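Local coordinates for uncharacterized HTH-type transcriptional regulator SAR2349 (Staphylococcus aureus, PDB 4EM2), which probably binds DNA as a transcriptional regulator of the MarR family and binds salicylate in several pockets, at residues Q66-R71 with H86-E91; P78-E83 with Q119-L124; E104-T109 with T125-E130. One frame throughout, in Å; residues are numbered along the deposited sequence.

Contact 1. Residues Q66-R71 with H86-E91; sequences QWLILR and HRRAIE. With SAL (2-hydroxybenzoic acid), chain E; SAL (2-hydroxybenzoic acid), chain C; SAL (2-hydroxybenzoic acid), chain B.
Ile-69 and Arg-88 run alongside each other, head to tail, where helix 64-76 meets helix 81-88, the first helix of the helix-turn-helix in this winged-helix MarR domain. Ile-69 touches with its CD1, which rests 3.7 Å from Arg-88 CG, on the aliphatic stem of the arginine. The same Ile-69 methyl meets Ile-90 CD1 at 3.9 Å. Ala-89, with positive phi, is the C-prime residue of the Schellman motif that ends helix 81-88, and Ile-90 follows it directly.

Beyond its stem Arg-88 bends twice, at chi2 (-84°) and chi3 (84°), and the two bends bring the guanidinium close to Leu-68. Leu-68 CD1 comes up obliquely, 4.0 Å from Arg-88 NH1. Arg-88 NH1 also donates to the carboxylate of the chain E salicylate, weakly to O1' at 2.9 Å and on a straighter line to O2', though O2' is less surely placed. The carboxylate carbon C1' lies at the edge of the guanidinium, in its plane. Ile-90 CG2 packs on the ring of this ligand, 3.8 Å from its C1.

Leu-68 divides its methyls between two ligands: CD1 faces the chain E carboxylate, while CD2 lies 3.7 Å from C2 of the chain B salicylate. The two arginine tips approach to 4.3 Å between Arg-71 NH2 and Arg-88 NH2, consistent with a site where both face bound salicylates. Arg-71 keeps its guanidinium edge toward the chain B and chain C ligands, with NH1 beside the carboxylate of the latter. Arg-71 NH2 donates to the phenolic O2 of the chain B salicylate over 3.0 Å, with an N-H...O angle of 152°.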
loop_
_atom_site.group_PDB
_atom_site.type_symbol
_atom_site.label_atom_id
_atom_site.label_comp_id
_atom_site.label_asym_id
_atom_site.label_seq_id
_atom_site.Cartn_x
_atom_site.Cartn_y
_atom_site.Cartn_z
ATOM N N GLN A 66 -2.064 2.559 -7.439
ATOM C CA GLN A 66 -2.534 3.904 -7.117
ATOM C C GLN A 66 -2.794 4.028 -5.593
ATOM O O GLN A 66 -2.342 4.950 -4.953
ATOM C CB GLN A 66 -3.836 4.158 -7.891
ATOM C CG GLN A 66 -3.617 4.241 -9.396
ATOM C CD GLN A 66 -4.929 4.489 -10.148
ATOM O OE1 GLN A 66 -5.985 4.405 -9.566
ATOM N NE2 GLN A 66 -4.841 4.753 -11.455
ATOM N N TRP A 67 -3.470 3.057 -5.014
ATOM C CA TRP A 67 -3.705 3.135 -3.605
ATOM C C TRP A 67 -2.413 3.132 -2.792
ATOM O O TRP A 67 -2.243 3.905 -1.844
ATOM C CB TRP A 67 -4.608 1.973 -3.182
ATOM C CG TRP A 67 -4.609 1.827 -1.659
ATOM C CD1 TRP A 67 -4.021 0.828 -0.952
ATOM C CD2 TRP A 67 -5.171 2.732 -0.700
ATOM N NE1 TRP A 67 -4.178 1.047 0.391
ATOM C CE2 TRP A 67 -4.893 2.202 0.582
ATOM C CE3 TRP A 67 -5.899 3.927 -0.790
ATOM C CZ2 TRP A 67 -5.331 2.837 1.798
ATOM C CZ3 TRP A 67 -6.342 4.562 0.432
ATOM C CH2 TRP A 67 -6.048 4.006 1.684
ATOM N N LEU A 68 -1.456 2.296 -3.171
ATOM C CA LEU A 68 -0.228 2.239 -2.394
ATOM C C LEU A 68 0.518 3.551 -2.390
ATOM O O LEU A 68 1.057 4.006 -1.324
ATOM C CB LEU A 68 0.670 1.079 -2.934
ATOM C CG LEU A 68 0.041 -0.305 -2.668
ATOM C CD1 LEU A 68 0.980 -1.428 -3.334
ATOM C CD2 LEU A 68 -0.018 -0.574 -1.154
ATOM N N ILE A 69 0.587 4.185 -3.564
ATOM C CA ILE A 69 1.303 5.473 -3.658
ATOM C C ILE A 69 0.470 6.519 -2.884
ATOM O O ILE A 69 1.034 7.336 -2.149
ATOM C CB ILE A 69 1.433 5.920 -5.116
ATOM C CG1 ILE A 69 2.328 4.919 -5.908
ATOM C CG2 ILE A 69 1.997 7.345 -5.197
ATOM C CD1 ILE A 69 3.604 4.645 -5.318
ATOM N N LEU A 70 -0.855 6.465 -3.036
ATOM C CA LEU A 70 -1.720 7.431 -2.337
ATOM C C LEU A 70 -1.479 7.350 -0.831
ATOM O O LEU A 70 -1.275 8.374 -0.160
ATOM C CB LEU A 70 -3.206 7.165 -2.621
ATOM C CG LEU A 70 -4.191 8.204 -1.984
ATOM C CD1 LEU A 70 -3.993 9.548 -2.728
ATOM C CD2 LEU A 70 -5.664 7.794 -2.088
ATOM N N ARG A 71 -1.458 6.121 -0.321
ATOM C CA ARG A 71 -1.285 5.878 1.085
ATOM C C ARG A 71 0.079 6.381 1.498
ATOM O O ARG A 71 0.238 7.010 2.559
ATOM C CB ARG A 71 -1.410 4.358 1.380
ATOM C CG ARG A 71 -1.324 3.968 2.907
ATOM C CD ARG A 71 -1.514 2.418 3.107
ATOM N NE ARG A 71 -0.424 1.666 2.455
ATOM C CZ ARG A 71 -0.182 0.350 2.646
ATOM N NH1 ARG A 71 -0.969 -0.359 3.462
ATOM N NH2 ARG A 71 0.888 -0.247 2.067
ATOM N N HIS A 86 11.685 5.581 -3.682
ATOM C CA HIS A 86 12.590 4.944 -2.776
ATOM C C HIS A 86 11.879 4.124 -1.682
ATOM O O HIS A 86 12.206 2.966 -1.444
ATOM C CB HIS A 86 13.507 5.977 -2.159
ATOM C CG HIS A 86 14.442 5.390 -1.163
ATOM N ND1 HIS A 86 14.033 4.999 0.097
ATOM C CD2 HIS A 86 15.739 5.023 -1.270
ATOM C CE1 HIS A 86 15.039 4.409 0.720
ATOM N NE2 HIS A 86 16.087 4.413 -0.088
ATOM N N ARG A 87 10.910 4.690 -0.995
ATOM C CA ARG A 87 10.254 3.890 0.024
ATOM C C ARG A 87 9.441 2.718 -0.568
ATOM O O ARG A 87 9.314 1.684 0.052
ATOM C CB ARG A 87 9.266 4.737 0.869
ATOM C CG ARG A 87 9.861 5.834 1.735
ATOM C CD ARG A 87 8.723 6.507 2.507
ATOM N NE ARG A 87 7.888 7.308 1.610
ATOM C CZ ARG A 87 8.007 8.622 1.445
ATOM N NH1 ARG A 87 8.926 9.292 2.144
ATOM N NH2 ARG A 87 7.270 9.251 0.519
ATOM N N ARG A 88 8.842 2.917 -1.734
ATOM C CA ARG A 88 8.009 1.889 -2.349
ATOM C C ARG A 88 8.841 0.842 -3.081
ATOM O O ARG A 88 8.376 -0.280 -3.378
ATOM C CB ARG A 88 7.036 2.535 -3.332
ATOM C CG ARG A 88 5.967 3.431 -2.683
ATOM C CD ARG A 88 4.778 2.605 -2.203
ATOM N NE ARG A 88 4.982 2.018 -0.897
ATOM C CZ ARG A 88 4.693 0.765 -0.563
ATOM N NH1 ARG A 88 4.189 -0.090 -1.449
ATOM N NH2 ARG A 88 4.878 0.398 0.703
ATOM N N ALA A 89 10.080 1.209 -3.364
ATOM C CA ALA A 89 10.979 0.296 -4.083
ATOM C C ALA A 89 10.403 -0.008 -5.467
ATOM O O ALA A 89 10.285 -1.164 -5.861
ATOM C CB ALA A 89 11.186 -1.034 -3.269
ATOM N N ILE A 90 9.998 1.026 -6.199
ATOM C CA ILE A 90 9.507 0.791 -7.565
ATOM C C ILE A 90 10.392 1.656 -8.429
ATOM O O ILE A 90 11.182 2.445 -7.884
ATOM C CB ILE A 90 8.033 1.213 -7.757
ATOM C CG1 ILE A 90 7.826 2.632 -7.224
ATOM C CG2 ILE A 90 7.111 0.220 -7.009
ATOM C CD1 ILE A 90 6.459 3.186 -7.519
ATOM N N GLU A 91 10.287 1.511 -9.751
ATOM C CA GLU A 91 11.112 2.316 -10.656
ATOM C C GLU A 91 10.387 3.581 -11.053
ATOM O O GLU A 91 9.177 3.568 -11.293
ATOM C CB GLU A 91 11.514 1.517 -11.911
ATOM C CG GLU A 91 12.834 0.708 -11.776
ATOM C CD GLU A 91 14.075 1.611 -11.731
ATOM O OE1 GLU A 91 14.261 2.419 -12.690
ATOM O OE2 GLU A 91 14.860 1.511 -10.745
HETATM C "C1'" SAL E . 3.765 -0.051 -4.824
HETATM O "O1'" SAL E . 3.866 -1.084 -4.153
HETATM O "O2'" SAL E . 4.013 1.137 -4.228
HETATM C C1 SAL E . 3.416 -0.095 -6.287
HETATM C C2 SAL E . 3.563 -1.319 -7.040
HETATM C C3 SAL E . 3.229 -1.310 -8.435
HETATM C C4 SAL E . 2.758 -0.117 -9.069
HETATM C C5 SAL E . 2.611 1.091 -8.320
HETATM C C6 SAL E . 2.934 1.103 -6.948
HETATM O O2 SAL E . 4.032 -2.502 -6.426
HETATM C "C1'" SAL C . -3.937 -3.202 3.475
HETATM O "O1'" SAL C . -3.379 -2.335 4.093
HETATM O "O2'" SAL C . -3.803 -4.471 3.830
HETATM C C1 SAL C . -4.796 -2.848 2.355
HETATM C C2 SAL C . -4.957 -1.471 2.016
HETATM C C3 SAL C . -5.809 -1.126 0.932
HETATM C C4 SAL C . -6.487 -2.133 0.190
HETATM C C5 SAL C . -6.312 -3.505 0.532
HETATM C C6 SAL C . -5.470 -3.863 1.614
HETATM O O2 SAL C . -4.276 -0.494 2.750
HETATM C "C1'" SAL B . 2.044 -4.277 -0.240
HETATM O "O1'" SAL B . 2.736 -3.697 0.605
HETATM O "O2'" SAL B . 2.617 -4.990 -1.248
HETATM C C1 SAL B . 0.592 -4.137 -0.218
HETATM C C2 SAL B . -0.086 -3.589 0.907
HETATM C C3 SAL B . -1.481 -3.441 0.902
HETATM C C4 SAL B . -2.205 -3.842 -0.231
HETATM C C5 SAL B . -1.535 -4.395 -1.345
HETATM C C6 SAL B . -0.147 -4.545 -1.340
HETATM O O2 SAL B . 0.586 -3.212 1.953
#

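Contact 2. Residues P78-E83 with Q119-L124; sequences PTTLIE and QKFLTL
Thr-79 and Leu-122 form one antiparallel hydrogen-bonded pair, a single bridge in which Thr-79 N gives to Leu-122 O at 3.1 Å and Leu-122 N gives to Thr-79 O at a short 2.6 Å. Phe-121 CA adds a CH...O contact to that same Thr-79 oxygen.

The Phe-121 ring meets Pro-78 and Thr-80 obliquely, with CD1 3.9 Å from Pro-78 CB and CE1 at the same distance from Thr-80 CG2. Pro-78, which follows a cis peptide, runs alongside Thr-123, whose CG2 is 4.0 Å from Pro-78 CB. Leu-122 CD1 reaches the start of the helix, 3.6 Å from Leu-81 N. That amide is not left to the methyl: a water accepts from Leu-81 N at 2.7 Å and donates to Lys-120 O. Thr-80 is the N-cap; with OG1 set between its backbone N and carbonyl carbon (chi1 66°), it accepts from Glu-83 N at 3.1 Å, nearly straight at 172°.

Leu-122 also touches a bound salicylate and packs on Val-110 of the partner strand. The arrangement is that of a winged helix, where the segment leading into helix 81-88 pairs briefly with the returning strand of the wing.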
loop_
_atom_site.group_PDB
_atom_site.type_symbol
_atom_site.label_atom_id
_atom_site.label_comp_id
_atom_site.label_asym_id
_atom_site.label_seq_id
_atom_site.Cartn_x
_atom_site.Cartn_y
_atom_site.Cartn_z
ATOM N N PRO A 78 4.412 16.571 3.165
ATOM C CA PRO A 78 4.651 16.757 1.733
ATOM C C PRO A 78 5.794 15.846 1.306
ATOM O O PRO A 78 6.802 15.750 2.021
ATOM C CB PRO A 78 5.007 18.245 1.642
ATOM C CG PRO A 78 4.333 18.852 2.869
ATOM C CD PRO A 78 4.652 17.827 3.910
ATOM N N THR A 79 5.657 15.132 0.191
ATOM C CA THR A 79 6.747 14.256 -0.239
ATOM C C THR A 79 6.997 14.431 -1.733
ATOM O O THR A 79 6.346 15.280 -2.385
ATOM C CB THR A 79 6.497 12.778 0.142
ATOM O OG1 THR A 79 7.700 12.012 -0.067
ATOM C CG2 THR A 79 5.347 12.183 -0.703
ATOM N N THR A 80 7.974 13.698 -2.273
ATOM C CA THR A 80 8.330 13.861 -3.697
ATOM C C THR A 80 8.391 12.516 -4.440
ATOM O O THR A 80 8.513 11.493 -3.812
ATOM C CB THR A 80 9.751 14.478 -3.813
ATOM O OG1 THR A 80 10.693 13.519 -3.299
ATOM C CG2 THR A 80 9.855 15.796 -2.955
ATOM N N LEU A 81 8.308 12.561 -5.767
ATOM C CA LEU A 81 8.399 11.352 -6.570
ATOM C C LEU A 81 9.653 10.616 -6.135
ATOM O O LEU A 81 9.618 9.408 -5.973
ATOM C CB LEU A 81 8.447 11.678 -8.067
ATOM C CG LEU A 81 8.871 10.580 -9.064
ATOM C CD1 LEU A 81 7.980 9.376 -8.908
ATOM C CD2 LEU A 81 8.763 11.099 -10.509
ATOM N N ILE A 82 10.751 11.344 -5.912
ATOM C CA ILE A 82 12.013 10.733 -5.444
ATOM C C ILE A 82 11.847 9.895 -4.169
ATOM O O ILE A 82 12.221 8.708 -4.125
ATOM C CB ILE A 82 13.086 11.799 -5.095
ATOM C CG1 ILE A 82 13.410 12.654 -6.325
ATOM C CG2 ILE A 82 14.313 11.144 -4.497
ATOM C CD1 ILE A 82 13.501 11.912 -7.592
ATOM N N GLU A 83 11.306 10.515 -3.118
ATOM C CA GLU A 83 11.126 9.808 -1.859
ATOM C C GLU A 83 10.172 8.666 -2.025
ATOM O O GLU A 83 10.393 7.610 -1.464
ATOM C CB GLU A 83 10.559 10.701 -0.770
ATOM C CG GLU A 83 11.442 11.893 -0.384
ATOM C CD GLU A 83 10.804 12.738 0.714
ATOM O OE1 GLU A 83 9.726 12.374 1.252
ATOM O OE2 GLU A 83 11.395 13.773 1.055
ATOM N N GLN A 119 11.085 16.465 -8.197
ATOM C CA GLN A 119 11.471 17.259 -6.993
ATOM C C GLN A 119 10.265 18.028 -6.346
ATOM O O GLN A 119 10.348 18.502 -5.212
ATOM C CB GLN A 119 12.534 18.324 -7.379
ATOM C CG GLN A 119 13.933 17.784 -7.714
ATOM C CD GLN A 119 14.606 17.232 -6.480
ATOM O OE1 GLN A 119 13.930 16.885 -5.501
ATOM N NE2 GLN A 119 15.932 17.143 -6.504
ATOM N N LYS A 120 9.169 18.161 -7.093
ATOM C CA LYS A 120 8.009 18.889 -6.633
ATOM C C LYS A 120 7.302 18.213 -5.465
ATOM O O LYS A 120 7.246 16.979 -5.371
ATOM C CB LYS A 120 7.078 19.070 -7.800
ATOM C CG LYS A 120 7.755 19.763 -8.971
ATOM C CD LYS A 120 6.723 20.219 -9.988
ATOM C CE LYS A 120 7.384 20.783 -11.263
ATOM N NZ LYS A 120 6.328 21.294 -12.146
ATOM N N PHE A 121 6.810 19.018 -4.538
ATOM C CA PHE A 121 6.139 18.449 -3.384
ATOM C C PHE A 121 4.740 17.977 -3.725
ATOM O O PHE A 121 4.019 18.616 -4.524
ATOM C CB PHE A 121 6.130 19.432 -2.248
ATOM C CG PHE A 121 7.459 19.561 -1.599
ATOM C CD1 PHE A 121 7.966 18.512 -0.835
ATOM C CD2 PHE A 121 8.259 20.688 -1.836
ATOM C CE1 PHE A 121 9.273 18.570 -0.309
ATOM C CE2 PHE A 121 9.539 20.756 -1.328
ATOM C CZ PHE A 121 10.064 19.699 -0.561
ATOM N N LEU A 122 4.386 16.841 -3.136
ATOM C CA LEU A 122 3.093 16.215 -3.389
ATOM C C LEU A 122 2.295 16.044 -2.114
ATOM O O LEU A 122 2.830 15.585 -1.097
ATOM C CB LEU A 122 3.308 14.815 -3.997
ATOM C CG LEU A 122 4.303 14.787 -5.163
ATOM C CD1 LEU A 122 4.835 13.329 -5.413
ATOM C CD2 LEU A 122 3.636 15.328 -6.372
ATOM N N THR A 123 1.011 16.383 -2.177
ATOM C CA THR A 123 0.150 16.211 -1.022
ATOM C C THR A 123 -1.225 15.779 -1.497
ATOM O O THR A 123 -1.568 15.994 -2.658
ATOM C CB THR A 123 -0.052 17.544 -0.253
ATOM O OG1 THR A 123 -0.452 18.536 -1.195
ATOM C CG2 THR A 123 1.220 17.946 0.488
ATOM N N LEU A 124 -2.023 15.209 -0.593
ATOM C CA LEU A 124 -3.366 14.774 -0.985
ATOM C C LEU A 124 -4.264 15.950 -1.128
ATOM O O LEU A 124 -4.132 16.923 -0.388
ATOM C CB LEU A 124 -4.030 13.885 0.075
ATOM C CG LEU A 124 -3.434 12.511 0.497
ATOM C CD1 LEU A 124 -4.555 11.564 0.878
ATOM C CD2 LEU A 124 -2.589 11.922 -0.564
HETATM O O HOH W 1 7.598 14.905 -6.871
#

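Contact 3. Residues E104-T109 with T125-E130; sequences ENDLIT and TPKGHE
Thr-125, the N-cap of helix 126-148, meets the turn at Asp-106 and Leu-107, where a Schellman motif with Asp-106 as its C-prime residue ends helix 92-104 and starts the wing. A chi1 of 59° swings OG1 back toward the helix amides, and Thr-125 uses that one hydroxyl twice: OG1 donates to Asp-106 O at 2.7 Å and accepts from Gly-128 N at 2.9 Å, a capping bond with an N-H...O angle of 162°. Thr-125 N donates to Leu-107 O at 3.1 Å.

At Gly-128 the helix comes right up to the turn. Gly-128 CA makes a CH...O contact of 3.5 Å with Leu-107 O. Leu-107 CD2 packs against the same glycine, 3.8 Å from Gly-128 CA.

Lys-127 runs extended across Asp-106 at about a right angle, its CD near the carboxylate, and ends with NZ bound to Asn-105 O at 2.9 Å. The charged tips do not touch; a water bridges them, donating to Asp-106 OD2 at 2.6 Å and accepting from Lys-127 NZ at 3.2 Å.

Behind this junction, Ile-108 packs among helix 92-104, Leu-70 and Ile-73 of helix 64-76, and Leu-124, while Thr-109 pairs with Thr-123 in the two-stranded sheet.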
loop_
_atom_site.group_PDB
_atom_site.type_symbol
_atom_site.label_atom_id
_atom_site.label_comp_id
_atom_site.label_asym_id
_atom_site.label_seq_id
_atom_site.Cartn_x
_atom_site.Cartn_y
_atom_site.Cartn_z
ATOM N N GLU A 104 -4.306 13.210 -12.246
ATOM C CA GLU A 104 -5.403 13.303 -13.195
ATOM C C GLU A 104 -6.744 13.005 -12.550
ATOM O O GLU A 104 -7.799 13.533 -12.960
ATOM C CB GLU A 104 -5.159 12.342 -14.356
ATOM C CG GLU A 104 -6.351 12.229 -15.339
ATOM C CD GLU A 104 -6.719 13.570 -16.002
ATOM O OE1 GLU A 104 -5.801 14.305 -16.488
ATOM O OE2 GLU A 104 -7.932 13.883 -16.048
ATOM N N ASN A 105 -6.730 12.151 -11.534
ATOM C CA ASN A 105 -7.963 11.850 -10.844
ATOM C C ASN A 105 -8.266 12.854 -9.728
ATOM O O ASN A 105 -9.200 12.626 -8.954
ATOM C CB ASN A 105 -7.906 10.441 -10.232
ATOM C CG ASN A 105 -7.816 9.374 -11.272
ATOM O OD1 ASN A 105 -8.534 9.421 -12.266
ATOM N ND2 ASN A 105 -6.934 8.401 -11.063
ATOM N N ASP A 106 -7.468 13.929 -9.603
ATOM C CA ASP A 106 -7.765 14.913 -8.540
ATOM C C ASP A 106 -7.587 14.359 -7.096
ATOM O O ASP A 106 -8.264 14.785 -6.141
ATOM C CB ASP A 106 -9.209 15.376 -8.751
ATOM C CG ASP A 106 -9.574 16.640 -7.948
ATOM O OD1 ASP A 106 -8.660 17.418 -7.578
ATOM O OD2 ASP A 106 -10.801 16.854 -7.721
ATOM N N LEU A 107 -6.679 13.404 -6.931
ATOM C CA LEU A 107 -6.449 12.804 -5.608
ATOM C C LEU A 107 -5.211 13.386 -4.932
ATOM O O LEU A 107 -5.055 13.283 -3.714
ATOM C CB LEU A 107 -6.287 11.274 -5.745
ATOM C CG LEU A 107 -7.582 10.614 -6.233
ATOM C CD1 LEU A 107 -7.328 9.120 -6.520
ATOM C CD2 LEU A 107 -8.660 10.786 -5.181
ATOM N N ILE A 108 -4.330 13.979 -5.741
ATOM C CA ILE A 108 -3.126 14.579 -5.205
ATOM C C ILE A 108 -2.805 15.837 -5.973
ATOM O O ILE A 108 -3.118 15.956 -7.160
ATOM C CB ILE A 108 -1.841 13.664 -5.254
ATOM C CG1 ILE A 108 -1.422 13.443 -6.688
ATOM C CG2 ILE A 108 -2.040 12.341 -4.476
ATOM C CD1 ILE A 108 -0.005 12.717 -6.810
ATOM N N THR A 109 -2.172 16.772 -5.273
ATOM C CA THR A 109 -1.803 18.036 -5.886
ATOM C C THR A 109 -0.277 18.174 -5.876
ATOM O O THR A 109 0.383 17.753 -4.946
ATOM C CB THR A 109 -2.426 19.220 -5.130
ATOM O OG1 THR A 109 -2.342 18.979 -3.715
ATOM C CG2 THR A 109 -3.881 19.384 -5.507
ATOM N N THR A 125 -5.188 15.863 -2.075
ATOM C CA THR A 125 -6.237 16.909 -2.209
ATOM C C THR A 125 -7.345 16.509 -1.221
ATOM O O THR A 125 -7.325 15.402 -0.666
ATOM C CB THR A 125 -6.919 16.835 -3.537
ATOM O OG1 THR A 125 -7.506 15.516 -3.625
ATOM C CG2 THR A 125 -5.910 17.085 -4.679
ATOM N N PRO A 126 -8.353 17.385 -1.003
ATOM C CA PRO A 126 -9.438 17.012 -0.057
ATOM C C PRO A 126 -10.162 15.702 -0.479
ATOM O O PRO A 126 -10.605 14.888 0.369
ATOM C CB PRO A 126 -10.384 18.217 -0.099
ATOM C CG PRO A 126 -9.375 19.429 -0.296
ATOM C CD PRO A 126 -8.373 18.833 -1.336
ATOM N N LYS A 127 -10.337 15.542 -1.784
ATOM C CA LYS A 127 -10.957 14.327 -2.332
ATOM C C LYS A 127 -10.056 13.144 -1.969
ATOM O O LYS A 127 -10.524 12.089 -1.508
ATOM C CB LYS A 127 -11.031 14.463 -3.844
ATOM C CG LYS A 127 -11.782 13.325 -4.541
ATOM C CD LYS A 127 -11.774 13.532 -6.073
ATOM C CE LYS A 127 -12.259 12.297 -6.788
ATOM N NZ LYS A 127 -11.958 12.350 -8.267
ATOM N N GLY A 128 -8.760 13.331 -2.147
ATOM C CA GLY A 128 -7.813 12.291 -1.810
ATOM C C GLY A 128 -7.938 11.853 -0.354
ATOM O O GLY A 128 -7.938 10.619 -0.038
ATOM N N HIS A 129 -8.056 12.832 0.568
ATOM C CA HIS A 129 -8.200 12.509 1.977
ATOM C C HIS A 129 -9.478 11.773 2.288
ATOM O O HIS A 129 -9.523 10.843 3.117
ATOM C CB HIS A 129 -8.139 13.790 2.834
ATOM C CG HIS A 129 -6.743 14.277 3.103
ATOM N ND1 HIS A 129 -5.843 13.558 3.863
ATOM C CD2 HIS A 129 -6.101 15.423 2.734
ATOM C CE1 HIS A 129 -4.710 14.244 3.953
ATOM N NE2 HIS A 129 -4.841 15.377 3.276
ATOM N N GLU A 130 -10.553 12.186 1.636
ATOM C CA GLU A 130 -11.818 11.514 1.871
ATOM C C GLU A 130 -11.704 10.062 1.382
ATOM O O GLU A 130 -12.157 9.136 2.040
ATOM C CB GLU A 130 -12.925 12.215 1.103
ATOM C CG GLU A 130 -14.279 11.641 1.313
ATOM C CD GLU A 130 -14.909 11.920 2.679
ATOM O OE1 GLU A 130 -14.423 12.803 3.411
ATOM O OE2 GLU A 130 -15.945 11.266 2.997
HETATM O O HOH W 2 -12.564 15.389 -8.896
#

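In the fold
All three contacts belong to one winged-helix domain. Contact 1 lies deepest, its centre about 7 Å from the chain's centre; the centres of contacts 2 and 3 sit farther out, about 17 and 16 Å from it, each mixing buried and exposed residues. Contacts 1 and 2 share helix 81-88, joined by a probable hydrogen bond of Arg-87 to Thr-79; contacts 2 and 3 meet through the sheet, where Thr-123 O faces Thr-109 N. Leu-70, from contact 1's helix, packs on Leu-124 and Ile-108 and so reaches both. The chemistry follows position: no hydrogen bond crosses contact 1, which gathers around ligands, whereas backbone pairing holds contact 2 and capping with carbonyl bonds holds contact 3.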